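Local coordinates for p-47 protein (Clostridium botulinum E1 str. 'BoNT E Beluga', PDB 5WIX), which is of unknown function but has a tubular lipid-binding (TULIP) fold resembling bactericidal/permeability-increasing protein, and so may bind lipids, at residues R79-I84 with I102-I107; E106-F111 with K124-N129. All blocks are in the same frame, centred on the assembly; numbering follows the deposited sequence.

Contact 1 of 2, residues R79-I84 with I102-I107; sequences RIKIFI and IPILEI
Ile-82 drops into the hollow between Pro-103, just before strand 104-113, and Leu-105 on it. Its CB lies against Pro-103 CG at 3.7 Å, while CG1, anti to the carbonyl carbon (chi1 -49°), reaches Leu-105 CD1 at 3.5 Å; the two side chains cross at about a right angle. Branched Ile and Leu suit this buried side, because their methyl groups reach across the strand gap. Further along, the end of Ile-80 bears on Ile-107, CD1 to CD1 at 3.6 Å. On the other face Ile-102 CG2 nestles against Lys-81 CG, and Ile-104 CG2 meets Arg-79 CG at 3.8 Å, so the aliphatic stems of Lys-81 and Arg-79 cover isoleucine, with the charged groups carried beyond. The Arg-79 guanidinium meets Glu-106 at its edge in a weak salt bridge, NH2 to OE1 3.4 Å; the stronger partner of Arg-79 is Asp-141, which NE bridges. Between the two faces, Ile-80 and Leu-105 exchange backbone bonds, and Ile-82 N reaches Pro-103 O at 2.9 Å; proline, with no N-H, can return none. Strand 58-70 flanks the other edge of 78-85, with Phe-64 touching Ile-82 and Met-62 touching Ile-84, while Phe-162 from a loop covers Leu-105.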
# COMPACT_ATOMS: atom_id res chain seq x y z
N ARG A 79 -5.05 14.25 17.10
CA ARG A 79 -5.63 14.77 18.33
C ARG A 79 -5.27 13.82 19.45
O ARG A 79 -5.49 12.61 19.33
CB ARG A 79 -7.14 14.93 18.23
CG ARG A 79 -7.80 15.16 19.60
CD ARG A 79 -9.30 15.26 19.50
NE ARG A 79 -9.71 16.26 18.52
CZ ARG A 79 -10.96 16.69 18.38
NH1 ARG A 79 -11.92 16.19 19.17
NH2 ARG A 79 -11.26 17.62 17.47
N ILE A 80 -4.71 14.35 20.54
CA ILE A 80 -4.21 13.47 21.58
C ILE A 80 -4.58 13.90 22.99
O ILE A 80 -4.61 15.08 23.32
CB ILE A 80 -2.67 13.31 21.52
CG1 ILE A 80 -1.97 14.65 21.72
CG2 ILE A 80 -2.23 12.69 20.18
CD1 ILE A 80 -0.47 14.51 21.75
N LYS A 81 -4.87 12.90 23.81
CA LYS A 81 -5.22 13.06 25.21
C LYS A 81 -3.93 13.12 26.04
O LYS A 81 -3.09 12.23 25.95
CB LYS A 81 -6.11 11.88 25.64
CG LYS A 81 -6.96 12.09 26.88
CD LYS A 81 -7.88 10.88 27.13
CE LYS A 81 -9.00 10.77 26.08
NZ LYS A 81 -10.20 10.06 26.64
N ILE A 82 -3.77 14.16 26.85
CA ILE A 82 -2.57 14.32 27.67
C ILE A 82 -2.87 14.02 29.15
O ILE A 82 -3.68 14.70 29.77
CB ILE A 82 -1.99 15.75 27.53
CG1 ILE A 82 -1.87 16.13 26.06
CG2 ILE A 82 -0.63 15.83 28.17
CD1 ILE A 82 -1.05 15.17 25.28
N PHE A 83 -2.22 13.00 29.70
CA PHE A 83 -2.39 12.68 31.11
C PHE A 83 -1.22 13.22 31.92
O PHE A 83 -0.09 12.73 31.79
CB PHE A 83 -2.50 11.16 31.33
CG PHE A 83 -3.68 10.50 30.65
CD1 PHE A 83 -4.69 9.91 31.41
CD2 PHE A 83 -3.76 10.41 29.27
CE1 PHE A 83 -5.76 9.28 30.80
CE2 PHE A 83 -4.83 9.79 28.65
CZ PHE A 83 -5.83 9.21 29.42
N ILE A 84 -1.47 14.22 32.76
CA ILE A 84 -0.45 14.68 33.69
C ILE A 84 -0.66 13.95 35.00
O ILE A 84 -1.81 13.74 35.39
CB ILE A 84 -0.52 16.20 33.90
CG1 ILE A 84 -1.01 16.89 32.62
CG2 ILE A 84 0.82 16.74 34.38
CD1 ILE A 84 -0.82 18.39 32.59
N ILE A 102 -6.33 16.59 32.55
CA ILE A 102 -6.22 15.85 31.30
C ILE A 102 -6.65 16.71 30.10
O ILE A 102 -7.81 16.70 29.69
CB ILE A 102 -7.04 14.56 31.34
CG1 ILE A 102 -6.69 13.77 32.60
CG2 ILE A 102 -6.77 13.73 30.11
CD1 ILE A 102 -7.51 12.52 32.79
N PRO A 103 -5.68 17.49 29.57
CA PRO A 103 -5.92 18.35 28.41
C PRO A 103 -6.00 17.57 27.12
O PRO A 103 -5.44 16.47 27.00
CB PRO A 103 -4.71 19.29 28.40
CG PRO A 103 -3.66 18.60 29.19
CD PRO A 103 -4.35 17.70 30.16
N ILE A 104 -6.70 18.13 26.14
CA ILE A 104 -6.78 17.50 24.84
C ILE A 104 -6.31 18.45 23.76
O ILE A 104 -6.87 19.54 23.55
CB ILE A 104 -8.20 17.03 24.55
CG1 ILE A 104 -8.60 15.95 25.57
CG2 ILE A 104 -8.31 16.53 23.12
CD1 ILE A 104 -9.84 15.16 25.18
N LEU A 105 -5.26 18.02 23.07
CA LEU A 105 -4.59 18.81 22.06
C LEU A 105 -4.79 18.24 20.67
O LEU A 105 -5.13 17.07 20.51
CB LEU A 105 -3.09 18.88 22.36
CG LEU A 105 -2.78 19.15 23.82
CD1 LEU A 105 -1.30 18.95 24.14
CD2 LEU A 105 -3.20 20.57 24.10
N GLU A 106 -4.60 19.09 19.67
CA GLU A 106 -4.40 18.64 18.30
C GLU A 106 -3.01 19.09 17.90
O GLU A 106 -2.65 20.25 18.13
CB GLU A 106 -5.44 19.22 17.35
CG GLU A 106 -6.75 18.46 17.29
CD GLU A 106 -7.66 19.01 16.22
OE1 GLU A 106 -8.49 18.25 15.68
OE2 GLU A 106 -7.55 20.22 15.90
N ILE A 107 -2.22 18.18 17.34
CA ILE A 107 -0.84 18.51 16.94
C ILE A 107 -0.49 18.07 15.51
O ILE A 107 -1.11 17.16 14.95
CB ILE A 107 0.18 17.87 17.89
CG1 ILE A 107 -0.33 17.85 19.32
CG2 ILE A 107 1.49 18.62 17.84
CD1 ILE A 107 0.75 17.55 20.33

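Contact 2 of 2, residues E106-F111 with K124-N129; sequences EIKLDF and KFSFGN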
# COMPACT_ATOMS: atom_id res chain seq x y z
N GLU A 106 -4.60 19.09 19.67
CA GLU A 106 -4.40 18.64 18.30
C GLU A 106 -3.01 19.09 17.90
O GLU A 106 -2.65 20.25 18.13
CB GLU A 106 -5.44 19.22 17.35
CG GLU A 106 -6.75 18.46 17.29
CD GLU A 106 -7.66 19.01 16.22
OE1 GLU A 106 -8.49 18.25 15.68
OE2 GLU A 106 -7.55 20.22 15.90
N ILE A 107 -2.22 18.18 17.34
CA ILE A 107 -0.84 18.51 16.94
C ILE A 107 -0.49 18.07 15.51
O ILE A 107 -1.11 17.16 14.95
CB ILE A 107 0.18 17.87 17.89
CG1 ILE A 107 -0.33 17.85 19.32
CG2 ILE A 107 1.49 18.62 17.84
CD1 ILE A 107 0.75 17.55 20.33
N LYS A 108 0.51 18.74 14.93
CA LYS A 108 0.97 18.47 13.58
C LYS A 108 2.14 17.47 13.53
O LYS A 108 3.09 17.53 14.33
CB LYS A 108 1.39 19.77 12.88
CG LYS A 108 2.03 19.55 11.51
CD LYS A 108 2.51 20.84 10.87
CE LYS A 108 1.38 21.56 10.18
NZ LYS A 108 1.89 22.53 9.17
N LEU A 109 2.04 16.54 12.59
CA LEU A 109 3.16 15.71 12.24
C LEU A 109 3.72 16.12 10.89
O LEU A 109 2.98 16.54 9.99
CB LEU A 109 2.75 14.25 12.21
CG LEU A 109 2.13 13.75 13.50
CD1 LEU A 109 1.90 12.26 13.40
CD2 LEU A 109 3.03 14.09 14.66
N ASP A 110 5.03 16.02 10.74
CA ASP A 110 5.63 16.21 9.43
C ASP A 110 6.83 15.29 9.28
O ASP A 110 7.32 14.72 10.26
CB ASP A 110 6.02 17.66 9.21
CG ASP A 110 5.90 18.07 7.75
OD1 ASP A 110 6.03 17.17 6.89
OD2 ASP A 110 5.68 19.27 7.47
N PHE A 111 7.30 15.14 8.05
CA PHE A 111 8.43 14.26 7.82
C PHE A 111 9.73 15.04 7.99
O PHE A 111 9.83 16.19 7.57
CB PHE A 111 8.32 13.62 6.43
CG PHE A 111 7.02 12.87 6.22
CD1 PHE A 111 6.80 11.64 6.84
CD2 PHE A 111 6.01 13.41 5.43
CE1 PHE A 111 5.59 10.94 6.65
CE2 PHE A 111 4.79 12.72 5.23
CZ PHE A 111 4.58 11.49 5.84
N LYS A 124 7.91 12.51 12.63
CA LYS A 124 7.97 12.90 14.03
C LYS A 124 6.92 13.96 14.31
O LYS A 124 6.24 14.41 13.39
CB LYS A 124 9.37 13.43 14.38
CG LYS A 124 10.50 12.42 14.10
CD LYS A 124 11.76 12.70 14.93
CE LYS A 124 12.48 13.97 14.48
NZ LYS A 124 13.61 14.33 15.39
N PHE A 125 6.76 14.34 15.58
CA PHE A 125 5.97 15.52 15.96
C PHE A 125 6.60 16.79 15.41
O PHE A 125 7.82 16.82 15.20
CB PHE A 125 5.89 15.65 17.46
CG PHE A 125 4.83 14.82 18.11
CD1 PHE A 125 3.49 15.12 17.92
CD2 PHE A 125 5.17 13.79 18.97
CE1 PHE A 125 2.49 14.38 18.56
CE2 PHE A 125 4.19 13.04 19.62
CZ PHE A 125 2.85 13.34 19.42
N SER A 126 5.83 17.85 15.22
CA SER A 126 6.45 19.12 14.81
C SER A 126 5.71 20.37 15.28
O SER A 126 4.62 20.67 14.80
CB SER A 126 6.61 19.17 13.29
OG SER A 126 5.43 19.64 12.65
N PHE A 127 6.31 21.10 16.21
CA PHE A 127 5.70 22.35 16.68
C PHE A 127 6.55 23.54 16.28
O PHE A 127 7.09 24.26 17.12
CB PHE A 127 5.49 22.36 18.20
CG PHE A 127 5.46 21.00 18.84
CD1 PHE A 127 4.57 20.03 18.42
CD2 PHE A 127 6.31 20.71 19.89
CE1 PHE A 127 4.56 18.78 19.03
CE2 PHE A 127 6.29 19.47 20.50
CZ PHE A 127 5.41 18.51 20.07
N GLY A 128 6.69 23.75 14.97
CA GLY A 128 7.43 24.88 14.46
C GLY A 128 6.64 26.17 14.61
O GLY A 128 6.17 26.51 15.69
N ASN A 129 6.49 26.88 13.49
CA ASN A 129 5.73 28.12 13.48
C ASN A 129 5.08 28.34 12.13
O ASN A 129 5.73 28.19 11.10
CB ASN A 129 6.64 29.30 13.83
CG ASN A 129 5.92 30.36 14.65
OD1 ASN A 129 4.69 30.46 14.62
ND2 ASN A 129 6.69 31.16 15.38
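Leu-109 CD2 presses against the Phe-125 ring, 3.4 Å from CD1, approaching it obliquely. Although the CB of Leu-109 leaves the backbone away from 124-129, CG lies beside the backbone N (chi1 -56°) and brings the methyl back to the ring. Ile-107 adds two further contacts: CD1 reaches Phe-125 CE1 at 4.0 Å, and CG2 stands at the edge of the Phe-127 ring, near its plane, 3.3 Å from CE1. Two flat rings and the methyls of a leucine and an isoleucine make this the close-packed, buried side. It is backed by Phe-173, edge-to-face with Phe-125, and by Phe-192 on Leu-109.

The opposite side is looser and more polar. Lys-108 runs past Ser-126, with CG 3.6 Å from OG, and its end leads away; Ser-126 is itself buried, its small side chain fitting beside the lysine stem. The partly exposed Asp-110 has only CB near that hydroxyl, at 4.0 Å. Asp-110 OD1 instead accepts from Phe-111 N, on its anti side.

Between the two sides the backbones pair briefly. Lys-124 N donates to Asp-110 O with an N-H...O angle of 168°, the return bond from Asp-110 N is weak, and Ser-126 N reaches Lys-108 O at 2.9 Å. Beyond Ser-126 regular pairing lapses, and Phe-127 keeps touch through its ring alone. The chemistry is thus two-sided: hydrocarbon holds the hairpin to the interior, while the partly exposed Lys-108 and Asp-110 suit the side nearer solvent.

How the contacts relate
Contacts 1 and 2 are successive seams of one antiparallel sheet, with strand 104-113 as the common middle strand: 78-85 pairs with its first part and 120-125 with a later part. Both ranges include Glu-106 and Ile-107, but of the two it is Ile-107 that touches both neighbours, its side chain meeting Ile-80 on one strand and Phe-125 and Phe-127 on the other segment. The centres of the two contacts lie about 14 Å apart, yet their apolar sides join, since Ile-80 CD1 of contact 1 comes 4.2 Å from Phe-125 CZ of contact 2. Contact 1 is the more peripheral, its centre about 30 Å from that of the chain against about 24 Å for contact 2. The function is unknown, so neither can be tied to a site.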